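Side-chain contacts in glutathione transferase gst1-6 (Anopheles dirus, PDB 1V2A), which probably catalyses the conjugation of glutathione to electrophilic substrates, releasing a halide from organic halides, as a homodimeric glutathione transferase: residues B[191-194]-B[195-199]; B[178-181]-B[182-186]. One frame throughout, in Å; residues are numbered along the deposited sequence.

Interaction 1 (B[191-194]-B[195-199]); sequences YEEF and SKQVA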
loop_
_atom_site.group_PDB
_atom_site.type_symbol
_atom_site.label_atom_id
_atom_site.label_comp_id
_atom_site.label_asym_id
_atom_site.label_seq_id
_atom_site.Cartn_x
_atom_site.Cartn_y
_atom_site.Cartn_z
ATOM N N TYR B 191 -15.718 21.643 3.014
ATOM C CA TYR B 191 -15.135 20.739 3.995
ATOM C C TYR B 191 -15.878 20.696 5.329
ATOM O O TYR B 191 -16.290 19.625 5.783
ATOM C CB TYR B 191 -13.678 21.101 4.260
ATOM C CG TYR B 191 -12.979 20.058 5.095
ATOM C CD1 TYR B 191 -12.686 18.800 4.570
ATOM C CD2 TYR B 191 -12.637 20.315 6.416
ATOM C CE1 TYR B 191 -12.064 17.823 5.342
ATOM C CE2 TYR B 191 -12.024 19.350 7.197
ATOM C CZ TYR B 191 -11.732 18.105 6.657
ATOM O OH TYR B 191 -11.074 17.160 7.423
ATOM N N GLU B 192 -16.030 21.859 5.957
ATOM C CA GLU B 192 -16.710 21.963 7.245
ATOM C C GLU B 192 -17.995 21.140 7.238
ATOM O O GLU B 192 -18.346 20.509 8.236
ATOM C CB GLU B 192 -17.034 23.428 7.544
ATOM C CG GLU B 192 -17.207 23.749 9.024
ATOM C CD GLU B 192 -15.910 23.603 9.812
ATOM O OE1 GLU B 192 -14.907 24.244 9.433
ATOM O OE2 GLU B 192 -15.893 22.852 10.813
ATOM N N GLU B 193 -18.691 21.142 6.108
ATOM C CA GLU B 193 -19.929 20.389 5.991
ATOM C C GLU B 193 -19.646 18.895 5.995
ATOM O O GLU B 193 -20.403 18.121 6.573
ATOM C CB GLU B 193 -20.673 20.770 4.711
ATOM C CG GLU B 193 -22.004 20.058 4.569
ATOM C CD GLU B 193 -22.886 20.236 5.795
ATOM O OE1 GLU B 193 -23.299 21.388 6.068
ATOM O OE2 GLU B 193 -23.157 19.226 6.489
ATOM N N PHE B 194 -18.559 18.496 5.337
ATOM C CA PHE B 194 -18.156 17.092 5.284
ATOM C C PHE B 194 -17.814 16.671 6.703
ATOM O O PHE B 194 -18.348 15.691 7.227
ATOM C CB PHE B 194 -16.920 16.919 4.386
ATOM C CG PHE B 194 -16.306 15.543 4.456
ATOM C CD1 PHE B 194 -16.982 14.436 3.956
ATOM C CD2 PHE B 194 -15.064 15.353 5.044
ATOM C CE1 PHE B 194 -16.429 13.155 4.046
ATOM C CE2 PHE B 194 -14.503 14.084 5.141
ATOM C CZ PHE B 194 -15.190 12.983 4.639
ATOM N N SER B 195 -16.925 17.437 7.320
ATOM C CA SER B 195 -16.490 17.176 8.680
ATOM C C SER B 195 -17.685 17.057 9.630
ATOM O O SER B 195 -17.693 16.207 10.531
ATOM C CB SER B 195 -15.564 18.295 9.138
ATOM O OG SER B 195 -15.057 18.020 10.428
ATOM N N LYS B 196 -18.689 17.911 9.437
ATOM C CA LYS B 196 -19.878 17.872 10.279
ATOM C C LYS B 196 -20.728 16.661 9.917
ATOM O O LYS B 196 -21.443 16.108 10.760
ATOM C CB LYS B 196 -20.688 19.160 10.123
ATOM C CG LYS B 196 -20.757 19.973 11.408
ATOM C CD LYS B 196 -21.053 21.454 11.168
ATOM C CE LYS B 196 -19.997 22.092 10.267
ATOM N NZ LYS B 196 -18.605 21.735 10.694
ATOM N N GLN B 197 -20.642 16.233 8.662
ATOM C CA GLN B 197 -21.408 15.074 8.243
ATOM C C GLN B 197 -20.771 13.847 8.875
ATOM O O GLN B 197 -21.461 12.880 9.220
ATOM C CB GLN B 197 -21.408 14.939 6.725
ATOM C CG GLN B 197 -22.405 13.904 6.244
ATOM C CD GLN B 197 -23.805 14.200 6.746
ATOM O OE1 GLN B 197 -24.326 15.290 6.536
ATOM N NE2 GLN B 197 -24.422 13.229 7.413
ATOM N N VAL B 198 -19.452 13.892 9.027
ATOM C CA VAL B 198 -18.740 12.782 9.640
ATOM C C VAL B 198 -19.195 12.720 11.086
ATOM O O VAL B 198 -19.617 11.666 11.570
ATOM C CB VAL B 198 -17.207 12.978 9.592
ATOM C CG1 VAL B 198 -16.518 11.912 10.437
ATOM C CG2 VAL B 198 -16.714 12.882 8.160
ATOM N N ALA B 199 -19.123 13.863 11.764
ATOM C CA ALA B 199 -19.538 13.966 13.160
ATOM C C ALA B 199 -20.927 13.379 13.378
ATOM O O ALA B 199 -21.130 12.550 14.265
ATOM C CB ALA B 199 -19.516 15.425 13.608
#
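The Phe194 ring carries the Val198 methyl CG2 on one face. The methyl lies 4.0 Å from the ring centroid and only 17° off the ring normal, which meets the criteria for a CH-pi contact, and it sits nearer the outer end of the ring, with Phe194 CZ 3.8 Å from Val198 CG2. Val198 places CG2 anti to its own carbonyl carbon and beside its backbone N, which turns this branch back toward the preceding turn. One turn earlier, the Tyr191 ring meets Ser195 CB more loosely, 4.2 Å from Tyr191 CE2. These contacts belong to the first turns of the C-terminal helix 191-206, which closes the glutathione transferase fold: Phe194 packs on Gln13, Ile16 and Leu17 of helix 13-22 in the thioredoxin-like domain, while Tyr191 touches Leu158 and Thr162 of helix 152-162. The side chain of Val198 is about 11 Å from a bound glutathione sulfonic acid, so it lies near that ligand without touching it. Across the helix, Lys196 is bent at chi3 and chi4 (-58° and -47°), folding its ammonium group back over Glu192. NZ makes a salt bridge to Glu192 OE2 at 2.9 Å, using the anti lone pair of that oxygen, and a hydrogen bond to Glu192 O at 2.8 Å from above the carbonyl plane. Lys196 N reaches the same Glu192 O at 2.9 Å from the opposite face of that plane, so two donors grip one carbonyl oxygen. Backbone bonds from Ser195 N to Tyr191 O and from Val198 N to Phe194 O continue the helix.

Interaction 2 (B[178-181]-B[182-186]); sequences RAWL and ERVRA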
loop_
_atom_site.group_PDB
_atom_site.type_symbol
_atom_site.label_atom_id
_atom_site.label_comp_id
_atom_site.label_asym_id
_atom_site.label_seq_id
_atom_site.Cartn_x
_atom_site.Cartn_y
_atom_site.Cartn_z
ATOM N N ARG B 178 0.102 20.682 10.884
ATOM C CA ARG B 178 -1.039 21.524 11.209
ATOM C C ARG B 178 -1.282 22.517 10.084
ATOM O O ARG B 178 -2.409 22.656 9.593
ATOM C CB ARG B 178 -0.819 22.274 12.531
ATOM C CG ARG B 178 -0.763 21.368 13.767
ATOM C CD ARG B 178 -0.987 22.153 15.065
ATOM N NE ARG B 178 0.065 23.136 15.325
ATOM C CZ ARG B 178 1.274 22.828 15.779
ATOM N NH1 ARG B 178 1.582 21.566 16.031
ATOM N NH2 ARG B 178 2.185 23.777 15.956
ATOM N N ALA B 179 -0.227 23.202 9.660
ATOM C CA ALA B 179 -0.366 24.168 8.579
ATOM C C ALA B 179 -0.944 23.465 7.352
ATOM O O ALA B 179 -1.968 23.876 6.812
ATOM C CB ALA B 179 0.990 24.780 8.246
ATOM N N TRP B 180 -0.269 22.395 6.937
ATOM C CA TRP B 180 -0.659 21.582 5.792
ATOM C C TRP B 180 -2.128 21.172 5.859
ATOM O O TRP B 180 -2.807 21.128 4.833
ATOM C CB TRP B 180 0.231 20.332 5.727
ATOM C CG TRP B 180 -0.254 19.271 4.789
ATOM C CD1 TRP B 180 -0.235 19.307 3.428
ATOM C CD2 TRP B 180 -0.846 18.018 5.151
ATOM N NE1 TRP B 180 -0.776 18.153 2.916
ATOM C CE2 TRP B 180 -1.159 17.343 3.952
ATOM C CE3 TRP B 180 -1.139 17.398 6.373
ATOM C CZ2 TRP B 180 -1.754 16.075 3.936
ATOM C CZ3 TRP B 180 -1.731 16.137 6.357
ATOM C CH2 TRP B 180 -2.031 15.491 5.145
ATOM N N LEU B 181 -2.615 20.865 7.061
ATOM C CA LEU B 181 -4.014 20.470 7.234
ATOM C C LEU B 181 -4.971 21.562 6.751
ATOM O O LEU B 181 -5.891 21.304 5.972
ATOM C CB LEU B 181 -4.328 20.173 8.704
ATOM C CG LEU B 181 -4.131 18.785 9.332
ATOM C CD1 LEU B 181 -4.067 17.722 8.253
ATOM C CD2 LEU B 181 -2.885 18.768 10.187
ATOM N N GLU B 182 -4.749 22.783 7.225
ATOM C CA GLU B 182 -5.595 23.913 6.854
ATOM C C GLU B 182 -5.584 24.122 5.338
ATOM O O GLU B 182 -6.630 24.352 4.725
ATOM C CB GLU B 182 -5.107 25.178 7.564
ATOM C CG GLU B 182 -4.568 24.935 8.973
ATOM C CD GLU B 182 -5.640 24.553 9.985
ATOM O OE1 GLU B 182 -6.495 23.686 9.676
ATOM O OE2 GLU B 182 -5.617 25.117 11.103
ATOM N N ARG B 183 -4.393 24.037 4.742
ATOM C CA ARG B 183 -4.228 24.214 3.303
ATOM C C ARG B 183 -5.101 23.254 2.503
ATOM O O ARG B 183 -5.855 23.668 1.621
ATOM C CB ARG B 183 -2.761 23.992 2.896
ATOM C CG ARG B 183 -1.943 25.260 2.712
ATOM C CD ARG B 183 -0.679 25.010 1.887
ATOM N NE ARG B 183 0.290 24.183 2.597
ATOM C CZ ARG B 183 0.986 24.593 3.651
ATOM N NH1 ARG B 183 0.826 25.821 4.115
ATOM N NH2 ARG B 183 1.833 23.768 4.248
ATOM N N VAL B 184 -4.992 21.967 2.812
ATOM C CA VAL B 184 -5.748 20.946 2.099
ATOM C C VAL B 184 -7.252 21.061 2.268
ATOM O O VAL B 184 -7.998 21.026 1.291
ATOM C CB VAL B 184 -5.302 19.538 2.529
ATOM C CG1 VAL B 184 -6.180 18.483 1.873
ATOM C CG2 VAL B 184 -3.853 19.334 2.147
ATOM N N ARG B 185 -7.698 21.201 3.507
ATOM C CA ARG B 185 -9.129 21.302 3.771
ATOM C C ARG B 185 -9.717 22.567 3.142
ATOM O O ARG B 185 -10.863 22.570 2.684
ATOM C CB ARG B 185 -9.358 21.259 5.278
ATOM C CG ARG B 185 -8.550 20.140 5.909
ATOM C CD ARG B 185 -9.091 19.670 7.234
ATOM N NE ARG B 185 -8.288 20.109 8.358
ATOM C CZ ARG B 185 -8.151 19.414 9.477
ATOM N NH1 ARG B 185 -8.765 18.250 9.604
ATOM N NH2 ARG B 185 -7.395 19.882 10.461
ATOM N N ALA B 186 -8.924 23.634 3.099
ATOM C CA ALA B 186 -9.375 24.883 2.502
ATOM C C ALA B 186 -9.558 24.663 1.009
ATOM O O ALA B 186 -10.165 25.480 0.326
ATOM C CB ALA B 186 -8.359 25.991 2.744
#
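Apolar contact centres on Trp180 and Val184, whose side chains run alongside each other and point the same way. Val184 CG2 stands over one face of the indole, displaced toward the rim, and comes within 3.4 Å of Trp180 NE1 and 3.8 Å of Trp180 CE2. The Trp180 CG is anti to the backbone N (chi1 167°), swinging the ring toward the C-terminal side where Val184 follows one turn later.

Two of the three arginines, Arg183 and Arg185, fold back along the helix. Leu181 CG lies over one face of the Arg185 guanidinium, and Leu181 CB is 3.5 Å from Arg185 NH2. The same NH2 has a long salt bridge to Glu182 OE1 at 4.0 Å, too long for a close ion pair, so its contribution is probably modest. The Arg183 guanidinium likewise turns a face to the backbone at Trp180 CA, 3.7 Å from Arg183 NH2, while its NE is held by Ala143 O.

Among the main-chain hydrogen bonds, Val184 N to Trp180 O (3.1 Å) and Arg185 N to Leu181 O (3.1 Å) are nearly straight, with N-H...O angles of 169° and 174°; Glu182 N to Arg178 O is weak.

Helix 175-185 belongs to the all-helical C-terminal domain and rests on helix 152-162, with Trp180 against Leu157 and Val161, Val184 against Leu158, and Arg185 against Thr162. Trp180 NE1 donates to Asp154 OD1 in the first turn of that helix, and Arg178 NH1 bonds Glu172 O in the segment joining the two helices.

In the fold
The two contacts occupy successive helices, 175-185 for interaction 2 and 191-206 for interaction 1, with centres about 15 Å apart. Both lean on helix 152-162, sharing Leu158 and Thr162 as neighbours, and a weak hydrogen bond from Arg185 to the hydroxyl of Tyr191 joins them. Interaction 1 is mainly a surface contact: one of its eight touching residues is buried, and a lysine-glutamate salt bridge marks its exposed side. Interaction 2 is partly buried, with three such residues, and two of its arginines, Arg183 and Arg185, lie over backbone and aliphatic groups. Interaction 1 also reaches the thioredoxin-like domain through helix 13-22, whereas interaction 2 packs within the helical domain, on helix 152-162.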